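Local coordinates for malonyl coenzyme A-acyl carrier protein transacylase (Helicobacter pylori, PDB 2H1Y) that probably catalyses transfer of the malonyl group from malonyl-CoA to holo-acyl carrier protein, supplying malonyl-ACP for fatty acid synthesis, at residues 84-89 with 308-313; 223-228 with 254-259; 234-239 with 243-248. All coordinates share one frame; numbering follows the deposited sequence.

Contact 3 touches both of the others. Its hairpin forms one edge of the mixed sheet, and its centre is about 14 Å from the centre of contact 2. There Leu255 CD1 packs against Tyr246 CD1 at 3.5 Å, and Leu256 also reaches this tyrosine. Towards contact 1, about 23 Å away between centres, Tyr84 OH meets Phe235 CE2 at 3.6 Å. Contacts 1 and 2 do not touch; their nearest atoms are about 15 Å apart. Contact 2 reaches the probable active site through Gln259, whose NE2 bonds Ser104 O; Ser104 is the likely nucleophile, as in related FabD enzymes.

Contact 1: residues 84-89 with 308-313; sequences YQLLNK and KGLDEA
Leu310 spreads its two methyl branches over neighbouring residues of the other helix, Leu86 and Leu87. Its side chain crosses that of Leu86 at about a right angle. CD1 of Leu310 does the touching here, 4.0 Å from Leu86 CB. It also lies against CG of the same leucine. The second branch goes to the main chain: Leu310 CD2 sits 3.9 Å from Leu87 CA and 4.0 Å from Leu87 N. Leu310 therefore covers backbone as well as side chain.

The helices bearing these buried residues are 69-90 and the C-terminal helix 307-320. The C-terminal helix packs, roughly parallel, on the end of helix 69-90, beside strand 279-283 of the mixed sheet. More than 200 residues separate the two segments in sequence. The local axes are 10.0 Å apart at closest approach and cross at -32°. Leu87 and Leu310 mark the point where the backbones come nearest, with a distance of 6.4 Å between Leu87 CA and Leu310 CA.

One turn further along the C-terminal helix, Ala313 points its small side chain at Leu87. The leucine answers with both methyls. Its CD2 is 3.7 Å from Ala313 CB, and its CD1 is 3.9 Å from Ala313 CB. Leu87 CG is placed opposite its own main-chain nitrogen (chi1 180°), which carries the methyl fork across to the alanine.

His37 touches both Leu86 and Leu310, Leu39 packs on Leu86, and Leu283 of strand 279-283 meets Leu87.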
# COMPACT_ATOMS: atom_id res chain seq x y z
N TYR A 84 6.33 7.30 -10.36
CA TYR A 84 6.83 6.30 -11.31
C TYR A 84 7.11 6.87 -12.72
O TYR A 84 8.20 6.64 -13.28
CB TYR A 84 5.89 5.11 -11.40
CG TYR A 84 6.42 4.01 -12.30
CD1 TYR A 84 6.36 4.12 -13.70
CD2 TYR A 84 6.98 2.86 -11.75
CE1 TYR A 84 6.85 3.11 -14.53
CE2 TYR A 84 7.46 1.86 -12.55
CZ TYR A 84 7.40 1.98 -13.94
OH TYR A 84 7.89 0.97 -14.71
N GLN A 85 6.14 7.58 -13.28
CA GLN A 85 6.28 8.24 -14.59
C GLN A 85 7.46 9.22 -14.67
O GLN A 85 8.30 9.12 -15.57
CB GLN A 85 5.00 9.00 -14.94
CG GLN A 85 3.76 8.12 -15.12
CD GLN A 85 4.03 6.86 -15.95
OE1 GLN A 85 3.57 5.78 -15.58
NE2 GLN A 85 4.77 7.00 -17.05
N LEU A 86 7.50 10.16 -13.73
CA LEU A 86 8.59 11.12 -13.64
C LEU A 86 9.93 10.40 -13.58
O LEU A 86 10.82 10.67 -14.39
CB LEU A 86 8.37 12.04 -12.44
CG LEU A 86 7.67 13.40 -12.61
CD1 LEU A 86 6.91 13.57 -13.93
CD2 LEU A 86 6.80 13.75 -11.42
N LEU A 87 10.07 9.45 -12.66
CA LEU A 87 11.33 8.73 -12.53
C LEU A 87 11.64 7.92 -13.79
O LEU A 87 12.72 8.09 -14.35
CB LEU A 87 11.38 7.86 -11.25
CG LEU A 87 12.64 7.03 -10.97
CD1 LEU A 87 13.92 7.83 -11.20
CD2 LEU A 87 12.63 6.49 -9.57
N ASN A 88 10.70 7.08 -14.23
CA ASN A 88 10.81 6.30 -15.48
C ASN A 88 11.24 7.10 -16.73
O ASN A 88 11.98 6.60 -17.56
CB ASN A 88 9.49 5.60 -15.77
CG ASN A 88 9.56 4.67 -16.98
OD1 ASN A 88 10.28 3.66 -16.97
ND2 ASN A 88 8.82 5.01 -18.02
N LYS A 89 10.75 8.32 -16.86
CA LYS A 89 11.03 9.15 -18.04
C LYS A 89 12.49 9.66 -18.06
O LYS A 89 12.99 10.10 -19.10
CB LYS A 89 9.99 10.28 -18.10
CG LYS A 89 10.26 11.40 -19.08
CD LYS A 89 9.42 12.62 -18.74
CE LYS A 89 10.01 13.87 -19.43
NZ LYS A 89 9.46 15.13 -18.85
N LYS A 308 12.71 16.61 -4.73
CA LYS A 308 13.97 16.31 -4.07
C LYS A 308 14.26 14.81 -4.12
O LYS A 308 15.34 14.40 -4.53
CB LYS A 308 13.93 16.81 -2.62
CG LYS A 308 15.24 16.66 -1.86
CD LYS A 308 15.15 17.23 -0.43
CE LYS A 308 14.68 16.19 0.60
NZ LYS A 308 15.65 15.07 0.78
N GLY A 309 13.28 14.00 -3.71
CA GLY A 309 13.39 12.54 -3.82
C GLY A 309 13.55 12.09 -5.26
O GLY A 309 14.36 11.20 -5.56
N LEU A 310 12.79 12.72 -6.17
CA LEU A 310 12.87 12.43 -7.60
C LEU A 310 14.31 12.59 -8.07
O LEU A 310 14.86 11.70 -8.72
CB LEU A 310 11.96 13.37 -8.42
CG LEU A 310 11.44 13.01 -9.82
CD1 LEU A 310 11.18 14.23 -10.72
CD2 LEU A 310 12.29 11.99 -10.60
N ASP A 311 14.92 13.71 -7.71
CA ASP A 311 16.27 14.03 -8.16
C ASP A 311 17.30 13.14 -7.52
O ASP A 311 18.31 12.83 -8.14
CB ASP A 311 16.60 15.48 -7.85
CG ASP A 311 15.98 16.43 -8.85
OD1 ASP A 311 14.86 16.18 -9.34
OD2 ASP A 311 16.62 17.45 -9.15
N GLU A 312 17.04 12.70 -6.30
CA GLU A 312 17.97 11.81 -5.65
C GLU A 312 17.97 10.41 -6.25
O GLU A 312 19.03 9.79 -6.38
CB GLU A 312 17.72 11.76 -4.15
CG GLU A 312 18.84 11.07 -3.44
CD GLU A 312 18.55 10.89 -1.99
OE1 GLU A 312 19.02 9.87 -1.43
OE2 GLU A 312 17.86 11.78 -1.41
N ALA A 313 16.80 9.90 -6.61
CA ALA A 313 16.67 8.62 -7.32
C ALA A 313 17.40 8.64 -8.66
O ALA A 313 18.17 7.73 -8.96
CB ALA A 313 15.21 8.27 -7.52

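Contact 2: residues 223-228 with 254-259; sequences ELLEKS and ELLSLQ
Leu225 and Leu256 mark the nearest backbone approach of two helical segments, with Leu225 CA and Leu256 CA 8.2 Å apart. Segment 223-228 is the last part of helix 218-228. Segment 254-259 belongs to helix 249-259. The two helices flank the hairpin of strands 236-238 and 245-246 in sequence, one leading into it and the other following it, and they pack together through a leucine pair. The first helix finishes with weak bonds: Ser228 N reaches Leu225 O at 3.2 Å, and Ser228 OG turns back to Leu224 O at 3.0 Å.

Side chains bridge the gap between the backbones. Leu225 points towards the other helix and carries most of the contact. Leu256 points back at it, and the two side chains cross at about a right angle. The closest pair is Leu225 CD2 with Leu256 CD1, at 3.6 Å. Leu256 CB lies 4.0 Å from Leu225 CD1 and the same distance from Leu225 CD2, so the fork of Leu225 is set against the root of Leu256.

Ser257 meets the other branch of Leu225. Ser257 OG is 3.9 Å from Leu225 CD1, a van der Waals contact. The rotation of this side chain (chi1 -69°) turns OG back along its helix towards Val253 O while leaving it against the leucine methyl. The hydroxyl is hydrogen-bonded to Val253 O, one turn earlier, and to Gln222 OE1 on the facing helix. Its polar needs are thus met beside the apolar contact.

Around the leucine pair, Leu125 of helix 119-137 packs on Leu225, while Val108 and Val111 of helix 105-116, with Tyr246 of strand 245-246, pack on Leu256.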
# COMPACT_ATOMS: atom_id res chain seq x y z
N GLU A 223 -14.72 -9.67 -9.73
CA GLU A 223 -15.41 -9.21 -10.94
C GLU A 223 -14.75 -7.96 -11.54
O GLU A 223 -14.48 -7.91 -12.74
CB GLU A 223 -16.88 -8.96 -10.63
CG GLU A 223 -17.73 -8.60 -11.83
CD GLU A 223 -19.18 -8.32 -11.43
OE1 GLU A 223 -19.39 -7.65 -10.40
OE2 GLU A 223 -20.10 -8.78 -12.15
N LEU A 224 -14.49 -6.97 -10.69
CA LEU A 224 -13.86 -5.73 -11.15
C LEU A 224 -12.41 -5.89 -11.65
O LEU A 224 -12.00 -5.21 -12.59
CB LEU A 224 -13.99 -4.66 -10.08
CG LEU A 224 -15.35 -3.96 -9.98
CD1 LEU A 224 -15.12 -2.54 -9.47
CD2 LEU A 224 -16.14 -3.92 -11.31
N LEU A 225 -11.66 -6.79 -11.01
CA LEU A 225 -10.31 -7.18 -11.46
C LEU A 225 -10.28 -7.86 -12.84
O LEU A 225 -9.44 -7.53 -13.70
CB LEU A 225 -9.65 -8.10 -10.41
CG LEU A 225 -9.20 -7.45 -9.10
CD1 LEU A 225 -9.14 -8.46 -7.96
CD2 LEU A 225 -7.85 -6.80 -9.29
N GLU A 226 -11.19 -8.81 -13.04
CA GLU A 226 -11.34 -9.53 -14.31
C GLU A 226 -11.65 -8.58 -15.45
O GLU A 226 -11.08 -8.68 -16.52
CB GLU A 226 -12.43 -10.60 -14.22
CG GLU A 226 -11.88 -12.01 -14.22
CD GLU A 226 -11.16 -12.31 -15.50
OE1 GLU A 226 -11.64 -11.87 -16.57
OE2 GLU A 226 -10.10 -12.98 -15.44
N LYS A 227 -12.55 -7.64 -15.18
CA LYS A 227 -12.97 -6.66 -16.16
C LYS A 227 -11.90 -5.59 -16.41
O LYS A 227 -11.87 -5.00 -17.48
CB LYS A 227 -14.29 -6.05 -15.68
CG LYS A 227 -14.99 -5.09 -16.60
CD LYS A 227 -15.95 -4.24 -15.75
CE LYS A 227 -16.56 -3.09 -16.54
NZ LYS A 227 -16.64 -1.86 -15.70
N SER A 228 -11.01 -5.36 -15.45
CA SER A 228 -10.08 -4.22 -15.52
C SER A 228 -8.63 -4.53 -15.88
O SER A 228 -7.94 -3.69 -16.46
CB SER A 228 -10.12 -3.42 -14.22
OG SER A 228 -11.32 -2.67 -14.12
N GLU A 254 -6.59 -13.53 -8.70
CA GLU A 254 -6.62 -14.38 -7.54
C GLU A 254 -5.94 -13.74 -6.32
O GLU A 254 -6.49 -13.74 -5.22
CB GLU A 254 -5.95 -15.72 -7.89
CG GLU A 254 -5.86 -16.68 -6.71
CD GLU A 254 -4.98 -17.90 -6.98
OE1 GLU A 254 -4.78 -18.28 -8.16
OE2 GLU A 254 -4.50 -18.49 -5.99
N LEU A 255 -4.75 -13.18 -6.52
CA LEU A 255 -3.96 -12.70 -5.40
C LEU A 255 -4.39 -11.33 -4.80
O LEU A 255 -4.35 -11.16 -3.57
CB LEU A 255 -2.46 -12.79 -5.70
CG LEU A 255 -2.04 -14.27 -5.75
CD1 LEU A 255 -0.72 -14.47 -6.42
CD2 LEU A 255 -2.05 -14.94 -4.35
N LEU A 256 -4.82 -10.40 -5.65
CA LEU A 256 -5.39 -9.14 -5.18
C LEU A 256 -6.75 -9.36 -4.51
O LEU A 256 -7.20 -8.49 -3.76
CB LEU A 256 -5.50 -8.10 -6.29
CG LEU A 256 -4.21 -7.46 -6.83
CD1 LEU A 256 -4.48 -6.49 -7.96
CD2 LEU A 256 -3.40 -6.75 -5.72
N SER A 257 -7.40 -10.50 -4.78
CA SER A 257 -8.68 -10.86 -4.14
C SER A 257 -8.39 -11.31 -2.73
O SER A 257 -8.91 -10.79 -1.76
CB SER A 257 -9.36 -12.06 -4.81
OG SER A 257 -9.86 -11.79 -6.11
N LEU A 258 -7.54 -12.33 -2.67
CA LEU A 258 -7.23 -13.04 -1.46
C LEU A 258 -6.56 -12.13 -0.42
O LEU A 258 -6.77 -12.28 0.80
CB LEU A 258 -6.34 -14.22 -1.84
CG LEU A 258 -6.31 -15.48 -0.97
CD1 LEU A 258 -4.94 -15.65 -0.28
CD2 LEU A 258 -7.50 -15.55 0.02
N GLN A 259 -5.76 -11.19 -0.91
CA GLN A 259 -5.10 -10.19 -0.09
C GLN A 259 -6.04 -9.63 0.97
O GLN A 259 -5.71 -9.63 2.16
CB GLN A 259 -4.56 -9.07 -0.98
CG GLN A 259 -3.54 -8.18 -0.30
CD GLN A 259 -3.73 -6.74 -0.69
OE1 GLN A 259 -4.83 -6.18 -0.58
NE2 GLN A 259 -2.66 -6.13 -1.17

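Contact 3: residues 234-239 with 243-248; sequences HFEIIS and NEAYHN
A beta hairpin is formed by strands 236-238 and 245-246, with the second strand at the edge of the mixed sheet. Ile237 and Tyr246 make its antiparallel hydrogen-bonded pair. The bond from Ile237 N to Tyr246 O, 3.0 Å, is nearly straight (171° at the hydrogen). Tyr246 N returns to Ile237 O at 2.9 Å. Ile238 and Ala245 follow as a non-hydrogen-bonded pair.

Towards the turn the register slips by one residue. Ser239 O accepts from Asn243 N at 2.8 Å, while Ser239 N gives a longer bond of 3.3 Å to Glu244 O. That donor stands 51° out of the carbonyl plane. Asn243 has a positive phi, and the whole pattern fits a G1 beta bulge.

The side chains of Ile237 and Tyr246 lie side by side on one face of the hairpin. Tyr246 CG sits between its own main-chain N and carbonyl carbon (chi1 65°), which brings the ring back over the first strand. Ser239 CB approaches the ring at its edge, 3.7 Å from Tyr246 CE1.

On the opposite face Ala245 CB receives two neighbours. The carboxylate carbon of Glu236, CD, is 3.6 Å from Ala245 CB, and Ile238 CD1 is 3.9 Å from Ala245 CB. Glu236 also makes a salt bridge with Arg276.

Strand 236-238 continues the sheet through backbone bonds of Glu236 and Ile238 with Ala100 of strand 99-102. Ala252 and Leu255 of helix 249-259 cover the tyrosine together with Val111 of helix 105-116, and the same helix 105-116 supplies Glu107, whose OE1 is hydrogen-bonded to the tyrosine hydroxyl.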
# COMPACT_ATOMS: atom_id res chain seq x y z
N HIS A 234 5.60 -5.80 -16.95
CA HIS A 234 7.02 -5.56 -17.21
C HIS A 234 7.93 -6.11 -16.12
O HIS A 234 9.11 -6.34 -16.36
CB HIS A 234 7.27 -4.06 -17.41
CG HIS A 234 6.58 -3.52 -18.62
ND1 HIS A 234 5.23 -3.23 -18.63
CD2 HIS A 234 7.03 -3.28 -19.87
CE1 HIS A 234 4.88 -2.80 -19.83
NE2 HIS A 234 5.96 -2.82 -20.60
N PHE A 235 7.37 -6.31 -14.93
CA PHE A 235 8.12 -6.83 -13.79
C PHE A 235 7.17 -7.58 -12.86
O PHE A 235 5.96 -7.33 -12.84
CB PHE A 235 8.84 -5.70 -13.04
CG PHE A 235 7.95 -4.50 -12.70
CD1 PHE A 235 7.08 -4.53 -11.62
CD2 PHE A 235 8.02 -3.34 -13.47
CE1 PHE A 235 6.26 -3.45 -11.31
CE2 PHE A 235 7.22 -2.24 -13.17
CZ PHE A 235 6.34 -2.29 -12.08
N GLU A 236 7.72 -8.52 -12.09
CA GLU A 236 6.93 -9.34 -11.18
C GLU A 236 6.56 -8.59 -9.92
O GLU A 236 7.24 -7.67 -9.52
CB GLU A 236 7.72 -10.61 -10.83
CG GLU A 236 8.94 -10.44 -9.90
CD GLU A 236 9.73 -11.73 -9.72
OE1 GLU A 236 10.52 -11.82 -8.77
OE2 GLU A 236 9.56 -12.67 -10.53
N ILE A 237 5.47 -8.99 -9.27
CA ILE A 237 5.13 -8.37 -8.00
C ILE A 237 5.03 -9.45 -6.92
O ILE A 237 4.72 -10.60 -7.22
CB ILE A 237 3.86 -7.44 -8.08
CG1 ILE A 237 2.67 -8.06 -7.39
CG2 ILE A 237 3.48 -7.07 -9.52
CD1 ILE A 237 2.50 -7.62 -6.00
N ILE A 238 5.31 -9.06 -5.68
CA ILE A 238 5.29 -9.98 -4.55
C ILE A 238 3.96 -9.85 -3.79
O ILE A 238 3.57 -8.76 -3.37
CB ILE A 238 6.48 -9.73 -3.59
CG1 ILE A 238 7.76 -9.44 -4.38
CG2 ILE A 238 6.68 -10.91 -2.66
CD1 ILE A 238 8.31 -10.60 -5.20
N SER A 239 3.27 -10.97 -3.61
CA SER A 239 1.96 -10.97 -2.98
C SER A 239 2.05 -10.77 -1.46
O SER A 239 2.73 -11.53 -0.77
CB SER A 239 1.24 -12.28 -3.31
OG SER A 239 0.19 -12.57 -2.38
N ASN A 243 3.39 -14.21 -0.18
CA ASN A 243 4.83 -13.99 -0.27
C ASN A 243 5.47 -14.76 -1.43
O ASN A 243 6.61 -15.21 -1.35
CB ASN A 243 5.53 -14.29 1.08
CG ASN A 243 7.03 -14.01 1.04
OD1 ASN A 243 7.80 -14.63 1.77
ND2 ASN A 243 7.45 -13.11 0.17
N GLU A 244 4.72 -14.88 -2.52
CA GLU A 244 5.19 -15.49 -3.76
C GLU A 244 4.99 -14.51 -4.92
O GLU A 244 3.96 -13.85 -4.99
CB GLU A 244 4.45 -16.81 -4.02
CG GLU A 244 4.67 -17.89 -2.92
CD GLU A 244 3.66 -19.06 -2.96
OE1 GLU A 244 2.44 -18.81 -3.13
OE2 GLU A 244 4.09 -20.24 -2.81
N ALA A 245 5.99 -14.41 -5.80
CA ALA A 245 5.96 -13.54 -6.98
C ALA A 245 4.92 -13.98 -7.99
O ALA A 245 4.64 -15.16 -8.09
CB ALA A 245 7.33 -13.50 -7.64
N TYR A 246 4.38 -13.02 -8.75
CA TYR A 246 3.44 -13.27 -9.85
C TYR A 246 3.51 -12.21 -10.94
O TYR A 246 3.91 -11.08 -10.68
CB TYR A 246 2.00 -13.44 -9.36
CG TYR A 246 1.36 -12.22 -8.72
CD1 TYR A 246 1.55 -11.94 -7.35
CD2 TYR A 246 0.53 -11.37 -9.46
CE1 TYR A 246 0.95 -10.84 -6.75
CE2 TYR A 246 -0.06 -10.24 -8.86
CZ TYR A 246 0.14 -10.00 -7.50
OH TYR A 246 -0.44 -8.91 -6.90
N HIS A 247 3.11 -12.59 -12.15
CA HIS A 247 3.32 -11.76 -13.34
C HIS A 247 2.28 -11.99 -14.44
O HIS A 247 2.60 -11.83 -15.63
CB HIS A 247 4.72 -12.03 -13.89
CG HIS A 247 5.00 -13.49 -14.05
ND1 HIS A 247 5.10 -14.34 -12.97
CD2 HIS A 247 5.16 -14.25 -15.15
CE1 HIS A 247 5.33 -15.57 -13.40
NE2 HIS A 247 5.37 -15.54 -14.72
N ASN A 248 1.06 -12.40 -14.06
CA ASN A 248 -0.07 -12.48 -15.01
C ASN A 248 -1.44 -12.14 -14.44
O ASN A 248 -1.60 -11.98 -13.22
CB ASN A 248 -0.10 -13.82 -15.78
CG ASN A 248 -0.17 -15.02 -14.87
OD1 ASN A 248 0.76 -15.80 -14.84
ND2 ASN A 248 -1.26 -15.15 -14.12